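Local coordinates for cell division inhibitor SulA (PDB 1OFU), which probably halts cell division during the SOS response by binding FtsZ and blocking its polymerization into the Z ring, at residues D[25-28]-D[29-32]; D[47-50]-D[51-55]; D[75-78]-D[79-83]. One frame throughout, in Å; residues are numbered along the deposited sequence.

From the N terminus, the three contacts follow one another in series; none nests within or crosses another. Each is local and closes just one turn, where a helix gives way to the chain leading to the next strand of the parallel sheet. Contact 1 spans the last turn of helix 13-28 and the loop that leads to strand 35-39. Contact 2 ends helix 47-52 before strand 60-63. Contact 3 lies at the end of helix 68-80, before strand 84-89. Contacts 1 and 2 touch: R25 reaches the A53 carbonyl in a probable hydrogen bond, and S28 packs on L55. Contact 3 stands apart, on the opposite side of the chain's centre from contact 2, their centres about 24 Å apart.

Contact 1 of 3, residues D[25-28]-D[29-32]; sequences RELS and EEQD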
loop_
_atom_site.group_PDB
_atom_site.type_symbol
_atom_site.label_atom_id
_atom_site.label_comp_id
_atom_site.label_asym_id
_atom_site.label_seq_id
_atom_site.Cartn_x
_atom_site.Cartn_y
_atom_site.Cartn_z
ATOM N N ARG D 25 -3.984 -5.058 1.679
ATOM C CA ARG D 25 -2.909 -4.737 2.607
ATOM C C ARG D 25 -3.246 -3.411 3.300
ATOM O O ARG D 25 -3.229 -3.309 4.524
ATOM C CB ARG D 25 -1.600 -4.654 1.814
ATOM C CG ARG D 25 -0.320 -4.455 2.602
ATOM C CD ARG D 25 0.860 -5.054 1.825
ATOM N NE ARG D 25 0.884 -4.649 0.417
ATOM C CZ ARG D 25 1.083 -5.478 -0.609
ATOM N NH1 ARG D 25 1.086 -5.016 -1.851
ATOM N NH2 ARG D 25 1.279 -6.776 -0.407
ATOM N N GLU D 26 -3.582 -2.405 2.502
ATOM C CA GLU D 26 -3.941 -1.086 3.010
ATOM C C GLU D 26 -5.151 -1.183 3.939
ATOM O O GLU D 26 -5.147 -0.648 5.050
ATOM C CB GLU D 26 -4.258 -0.155 1.830
ATOM C CG GLU D 26 -4.737 1.237 2.225
ATOM C CD GLU D 26 -3.598 2.196 2.527
ATOM O OE1 GLU D 26 -3.884 3.336 2.952
ATOM O OE2 GLU D 26 -2.422 1.816 2.334
ATOM N N LEU D 27 -6.195 -1.862 3.478
ATOM C CA LEU D 27 -7.396 -2.025 4.285
ATOM C C LEU D 27 -7.101 -2.692 5.630
ATOM O O LEU D 27 -7.653 -2.300 6.658
ATOM C CB LEU D 27 -8.434 -2.849 3.526
ATOM C CG LEU D 27 -9.154 -2.113 2.401
ATOM C CD1 LEU D 27 -10.091 -3.072 1.687
ATOM C CD2 LEU D 27 -9.925 -0.925 2.983
ATOM N N SER D 28 -6.227 -3.691 5.627
ATOM C CA SER D 28 -5.910 -4.390 6.864
ATOM C C SER D 28 -5.258 -3.479 7.903
ATOM O O SER D 28 -5.214 -3.816 9.089
ATOM C CB SER D 28 -4.997 -5.588 6.587
ATOM O OG SER D 28 -3.674 -5.181 6.293
ATOM N N GLU D 29 -4.768 -2.323 7.467
ATOM C CA GLU D 29 -4.110 -1.387 8.378
ATOM C C GLU D 29 -4.964 -0.168 8.740
ATOM O O GLU D 29 -4.467 0.767 9.366
ATOM C CB GLU D 29 -2.795 -0.893 7.766
ATOM C CG GLU D 29 -1.772 -1.977 7.429
ATOM C CD GLU D 29 -1.108 -2.588 8.658
ATOM O OE1 GLU D 29 -1.312 -2.073 9.780
ATOM O OE2 GLU D 29 -0.369 -3.581 8.497
ATOM N N GLU D 30 -6.238 -0.175 8.354
ATOM C CA GLU D 30 -7.127 0.955 8.632
ATOM C C GLU D 30 -7.063 1.520 10.050
ATOM O O GLU D 30 -7.019 0.784 11.032
ATOM C CB GLU D 30 -8.575 0.584 8.298
ATOM C CG GLU D 30 -8.959 0.885 6.861
ATOM C CD GLU D 30 -8.908 2.375 6.548
ATOM O OE1 GLU D 30 -9.038 2.743 5.361
ATOM O OE2 GLU D 30 -8.742 3.180 7.491
ATOM N N GLN D 31 -7.069 2.844 10.147
ATOM C CA GLN D 31 -7.015 3.507 11.444
ATOM C C GLN D 31 -8.220 3.145 12.314
ATOM O O GLN D 31 -8.095 3.047 13.531
ATOM C CB GLN D 31 -6.916 5.024 11.251
ATOM C CG GLN D 31 -5.634 5.448 10.537
ATOM C CD GLN D 31 -5.500 6.952 10.378
ATOM O OE1 GLN D 31 -6.332 7.601 9.739
ATOM N NE2 GLN D 31 -4.440 7.515 10.956
ATOM N N ASP D 32 -9.380 2.939 11.694
ATOM C CA ASP D 32 -10.578 2.564 12.442
ATOM C C ASP D 32 -10.305 1.232 13.145
ATOM O O ASP D 32 -10.162 0.199 12.492
ATOM C CB ASP D 32 -11.778 2.428 11.495
ATOM C CG ASP D 32 -13.041 1.970 12.209
ATOM O OD1 ASP D 32 -14.120 1.967 11.575
ATOM O OD2 ASP D 32 -12.955 1.606 13.403
#
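E29 and E30 turn their backbone N-H groups back onto the carbonyls of E26 and L27. E29 N binds E26 O at 3.0 Å. E30 N binds L27 O at 3.1 Å with a nearly straight bond of 167°. Both donors sit well above the plane of their carbonyl and not on a lone pair, the geometry of i to i+3 bonds in a tightened last turn. The compact side is built round L27 and S28. CG of E30 lies 3.4 Å from L27 O, while L27 itself packs on L36 and T86 of the sheet. S28 OG is set between its backbone N and carbonyl carbon (chi1 74°). It reaches back to R25 O at 2.6 Å and also receives N56 N.

The loose side belongs to the acidic ends. E26 and E29 are exposed, and the nearest carboxylate oxygens of E26 and E30, both OE1, stay 5.7 Å apart. Like charge probably discourages a closer approach. E26 OE1 has a long, weak ion pair with R25 of the second subunit. R25 NH1 pairs with E26 of that subunit, and its NH2 with A53 O. The arrangement is that of a helix C terminus in an alpha/beta fold, linking helix 13-28 to strand 35-39.

Contact 2 of 3, residues D[47-50]-D[51-55]; sequences HEWL and RRAGL
E48 reaches forward one turn to R51 and R52, just before helix 47-52 ends in a Schellman motif at G54. Its OE2 forms a salt bridge with R51 NH1 at 2.6 Å. The hydrogen bond within it is weak because the N-H points off line. The carboxylate and guanidinium planes stand 67° apart, so the two groups do not lie flat against each other. E48 OE1 turns to R52 NH1 and completes a salt-bridge network, but the position of that oxygen is doubtful.

A second pair lies at W49. A53 CB sits over one face of the indole, 4.0 Å from the centroid of the W49 six-membered ring and 12° off its normal, a CH-pi contact. CG of W49 is anti to the backbone N (chi1 -178°), and the far end of the ring thereby comes near A53. The backbone holds the pair as well, with A53 N bound to W49 O at 2.7 Å.

The Schellman turn supplies the third pair. G54, with positive phi, is the first residue to leave helical angles and turns the chain out of the helix. L55 N then returns to L50 O at 3.3 Å, a weak bond. The same turn brings L55 CD1 within 3.6 Å of L50 CD2, the apolar contact expected across this motif.

Further out, W49 and L55 pack on L24 of helix 13-28. H47 and L50 rest on L62 and L55 on I60 of strand 60-63, within one beta-alpha-beta unit. R51 NH2 also binds the backbone of another protein's chain. One face of the R51 guanidinium lies over E48 CA. Beside it, a water sits 3.0 Å from H47 ND1 and takes a weak bond from R51 NH2.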
loop_
_atom_site.group_PDB
_atom_site.type_symbol
_atom_site.label_atom_id
_atom_site.label_comp_id
_atom_site.label_asym_id
_atom_site.label_seq_id
_atom_site.Cartn_x
_atom_site.Cartn_y
_atom_site.Cartn_z
ATOM N N HIS D 47 -4.832 -18.659 3.270
ATOM C CA HIS D 47 -4.270 -17.961 4.408
ATOM C C HIS D 47 -2.807 -17.642 4.123
ATOM O O HIS D 47 -2.285 -16.627 4.584
ATOM C CB HIS D 47 -4.394 -18.815 5.674
ATOM C CG HIS D 47 -5.764 -18.799 6.280
ATOM N ND1 HIS D 47 -5.974 -18.799 7.643
ATOM C CD2 HIS D 47 -6.992 -18.786 5.710
ATOM C CE1 HIS D 47 -7.272 -18.787 7.886
ATOM N NE2 HIS D 47 -7.912 -18.780 6.732
ATOM N N GLU D 48 -2.151 -18.503 3.351
ATOM C CA GLU D 48 -0.750 -18.287 3.012
ATOM C C GLU D 48 -0.568 -17.104 2.073
ATOM O O GLU D 48 0.351 -16.304 2.241
ATOM C CB GLU D 48 -0.146 -19.540 2.378
ATOM C CG GLU D 48 0.877 -20.213 3.275
ATOM C CD GLU D 48 1.915 -19.231 3.812
ATOM O OE1 GLU D 48 2.663 -18.646 2.999
ATOM O OE2 GLU D 48 1.980 -19.041 5.046
ATOM N N TRP D 49 -1.443 -16.992 1.080
ATOM C CA TRP D 49 -1.351 -15.882 0.144
ATOM C C TRP D 49 -1.549 -14.580 0.909
ATOM O O TRP D 49 -0.818 -13.615 0.703
ATOM C CB TRP D 49 -2.425 -15.985 -0.946
ATOM C CG TRP D 49 -2.337 -14.867 -1.959
ATOM C CD1 TRP D 49 -1.578 -14.847 -3.094
ATOM C CD2 TRP D 49 -2.988 -13.588 -1.890
ATOM N NE1 TRP D 49 -1.712 -13.637 -3.736
ATOM C CE2 TRP D 49 -2.571 -12.847 -3.020
ATOM C CE3 TRP D 49 -3.877 -12.997 -0.982
ATOM C CZ2 TRP D 49 -3.018 -11.541 -3.269
ATOM C CZ3 TRP D 49 -4.322 -11.695 -1.230
ATOM C CH2 TRP D 49 -3.890 -10.984 -2.367
ATOM N N LEU D 50 -2.543 -14.562 1.791
ATOM C CA LEU D 50 -2.864 -13.375 2.579
ATOM C C LEU D 50 -1.709 -12.934 3.465
ATOM O O LEU D 50 -1.463 -11.733 3.637
ATOM C CB LEU D 50 -4.115 -13.634 3.427
ATOM C CG LEU D 50 -5.403 -13.743 2.606
ATOM C CD1 LEU D 50 -6.543 -14.243 3.475
ATOM C CD2 LEU D 50 -5.736 -12.382 2.005
ATOM N N ARG D 51 -1.004 -13.906 4.037
ATOM C CA ARG D 51 0.141 -13.590 4.876
ATOM C C ARG D 51 1.279 -13.083 3.997
ATOM O O ARG D 51 1.957 -12.119 4.354
ATOM C CB ARG D 51 0.593 -14.821 5.669
ATOM C CG ARG D 51 -0.362 -15.225 6.792
ATOM C CD ARG D 51 0.335 -16.097 7.828
ATOM N NE ARG D 51 0.616 -17.448 7.350
ATOM C CZ ARG D 51 -0.308 -18.386 7.168
ATOM N NH1 ARG D 51 0.040 -19.590 6.730
ATOM N NH2 ARG D 51 -1.582 -18.124 7.424
ATOM N N ARG D 52 1.490 -13.726 2.848
ATOM C CA ARG D 52 2.547 -13.297 1.939
ATOM C C ARG D 52 2.226 -11.926 1.347
ATOM O O ARG D 52 3.129 -11.169 1.001
ATOM C CB ARG D 52 2.753 -14.308 0.808
ATOM C CG ARG D 52 3.417 -15.607 1.233
ATOM C CD ARG D 52 4.170 -16.236 0.066
ATOM N NE ARG D 52 4.878 -17.453 0.457
ATOM C CZ ARG D 52 4.293 -18.630 0.662
ATOM N NH1 ARG D 52 2.980 -18.758 0.512
ATOM N NH2 ARG D 52 5.019 -19.679 1.024
ATOM N N ALA D 53 0.940 -11.607 1.219
ATOM C CA ALA D 53 0.546 -10.305 0.689
ATOM C C ALA D 53 0.855 -9.227 1.730
ATOM O O ALA D 53 0.631 -8.044 1.498
ATOM C CB ALA D 53 -0.924 -10.301 0.354
ATOM N N GLY D 54 1.357 -9.650 2.886
ATOM C CA GLY D 54 1.710 -8.711 3.937
ATOM C C GLY D 54 0.565 -8.071 4.700
ATOM O O GLY D 54 0.751 -7.023 5.316
ATOM N N LEU D 55 -0.620 -8.675 4.682
ATOM C CA LEU D 55 -1.738 -8.087 5.411
ATOM C C LEU D 55 -1.467 -8.154 6.914
ATOM O O LEU D 55 -0.705 -9.000 7.379
ATOM C CB LEU D 55 -3.052 -8.823 5.113
ATOM C CG LEU D 55 -3.500 -9.131 3.680
ATOM C CD1 LEU D 55 -5.011 -9.274 3.675
ATOM C CD2 LEU D 55 -3.086 -8.031 2.729
HETATM O O HOH W 1 -3.499 -19.847 9.024
#

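Contact 3 of 3, residues D[75-78]-D[79-83]; sequences SCEA and LRLGR
L79, E77 and R80 carry this last turn of helix 68-80. L79 folds its side chain back along the helix and brings CD1 to 3.3 Å from S75 O. Its own N binds that same oxygen at 3.1 Å. It also packs on V87 of strand 84-89, which places this side of the turn against the sheet.

E77 and R80 meet on another side. E77 OE1 forms a salt bridge with R80 NH2 at 2.7 Å, with the two planar groups turned 82° to each other. The E77 chain bends at chi2 (57°), which brings the carboxylate round to the arginine. R80 also bends, at chi3, and lays one guanidinium face over C76 O, while NH1 comes to 3.2 Å from C76 CB. OE2 of E77 lies 3.2 Å from L81 CD1, and has a long, weak ion pair with a basic side chain of another protein's chain.

G82, with positive phi, is the first residue to leave helical angles. G82 N bonds to L79 O, and R83 NH2 donates in its guanidinium plane to L81 O at 3.0 Å. This is a helix end with a positive-phi glycine, and residues 78-83 form one of the regions that bind FtsZ.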
loop_
_atom_site.group_PDB
_atom_site.type_symbol
_atom_site.label_atom_id
_atom_site.label_comp_id
_atom_site.label_asym_id
_atom_site.label_seq_id
_atom_site.Cartn_x
_atom_site.Cartn_y
_atom_site.Cartn_z
ATOM N N SER D 75 -22.437 -11.618 4.524
ATOM C CA SER D 75 -21.859 -10.288 4.318
ATOM C C SER D 75 -22.699 -9.201 4.985
ATOM O O SER D 75 -22.171 -8.343 5.692
ATOM C CB SER D 75 -21.723 -9.980 2.824
ATOM O OG SER D 75 -20.833 -10.881 2.186
ATOM N N CYS D 76 -24.009 -9.237 4.760
ATOM C CA CYS D 76 -24.898 -8.237 5.342
ATOM C C CYS D 76 -24.864 -8.307 6.862
ATOM O O CYS D 76 -24.896 -7.283 7.541
ATOM C CB CYS D 76 -26.332 -8.449 4.857
ATOM S SG CYS D 76 -26.561 -8.267 3.068
ATOM N N GLU D 77 -24.783 -9.524 7.387
ATOM C CA GLU D 77 -24.755 -9.726 8.827
ATOM C C GLU D 77 -23.508 -9.112 9.460
ATOM O O GLU D 77 -23.601 -8.382 10.447
ATOM C CB GLU D 77 -24.826 -11.221 9.142
ATOM C CG GLU D 77 -25.370 -11.515 10.519
ATOM C CD GLU D 77 -26.753 -10.925 10.728
ATOM O OE1 GLU D 77 -27.675 -11.301 9.976
ATOM O OE2 GLU D 77 -26.916 -10.083 11.639
ATOM N N ALA D 78 -22.343 -9.410 8.888
ATOM C CA ALA D 78 -21.081 -8.879 9.397
ATOM C C ALA D 78 -21.065 -7.351 9.321
ATOM O O ALA D 78 -20.486 -6.683 10.177
ATOM C CB ALA D 78 -19.909 -9.466 8.603
ATOM N N LEU D 79 -21.689 -6.797 8.284
ATOM C CA LEU D 79 -21.754 -5.343 8.131
ATOM C C LEU D 79 -22.679 -4.806 9.212
ATOM O O LEU D 79 -22.343 -3.881 9.951
ATOM C CB LEU D 79 -22.321 -4.976 6.757
ATOM C CG LEU D 79 -21.397 -5.171 5.552
ATOM C CD1 LEU D 79 -22.218 -5.325 4.287
ATOM C CD2 LEU D 79 -20.452 -3.992 5.450
ATOM N N ARG D 80 -23.853 -5.419 9.283
ATOM C CA ARG D 80 -24.901 -5.075 10.234
ATOM C C ARG D 80 -24.380 -4.997 11.673
ATOM O O ARG D 80 -24.622 -4.017 12.376
ATOM C CB ARG D 80 -25.997 -6.130 10.121
ATOM C CG ARG D 80 -27.318 -5.814 10.762
ATOM C CD ARG D 80 -28.300 -6.889 10.337
ATOM N NE ARG D 80 -28.406 -6.942 8.881
ATOM C CZ ARG D 80 -28.659 -8.046 8.184
ATOM N NH1 ARG D 80 -28.742 -7.993 6.860
ATOM N NH2 ARG D 80 -28.814 -9.206 8.806
ATOM N N LEU D 81 -23.665 -6.038 12.096
ATOM C CA LEU D 81 -23.109 -6.118 13.446
ATOM C C LEU D 81 -22.148 -4.978 13.751
ATOM O O LEU D 81 -21.843 -4.705 14.913
ATOM C CB LEU D 81 -22.398 -7.462 13.641
ATOM C CG LEU D 81 -23.245 -8.697 13.967
ATOM C CD1 LEU D 81 -24.546 -8.690 13.199
ATOM C CD2 LEU D 81 -22.438 -9.936 13.645
ATOM N N GLY D 82 -21.658 -4.330 12.698
ATOM C CA GLY D 82 -20.758 -3.201 12.863
ATOM C C GLY D 82 -19.433 -3.447 13.555
ATOM O O GLY D 82 -18.867 -2.537 14.166
ATOM N N ARG D 83 -18.913 -4.662 13.454
ATOM C CA ARG D 83 -17.640 -4.960 14.093
ATOM C C ARG D 83 -16.462 -4.843 13.122
ATOM O O ARG D 83 -15.299 -4.956 13.519
ATOM C CB ARG D 83 -17.679 -6.362 14.706
ATOM C CG ARG D 83 -16.949 -6.426 16.026
ATOM C CD ARG D 83 -17.886 -6.688 17.191
ATOM N NE ARG D 83 -19.234 -6.168 16.989
ATOM C CZ ARG D 83 -20.205 -6.252 17.896
ATOM N NH1 ARG D 83 -19.972 -6.828 19.070
ATOM N NH2 ARG D 83 -21.417 -5.783 17.626
#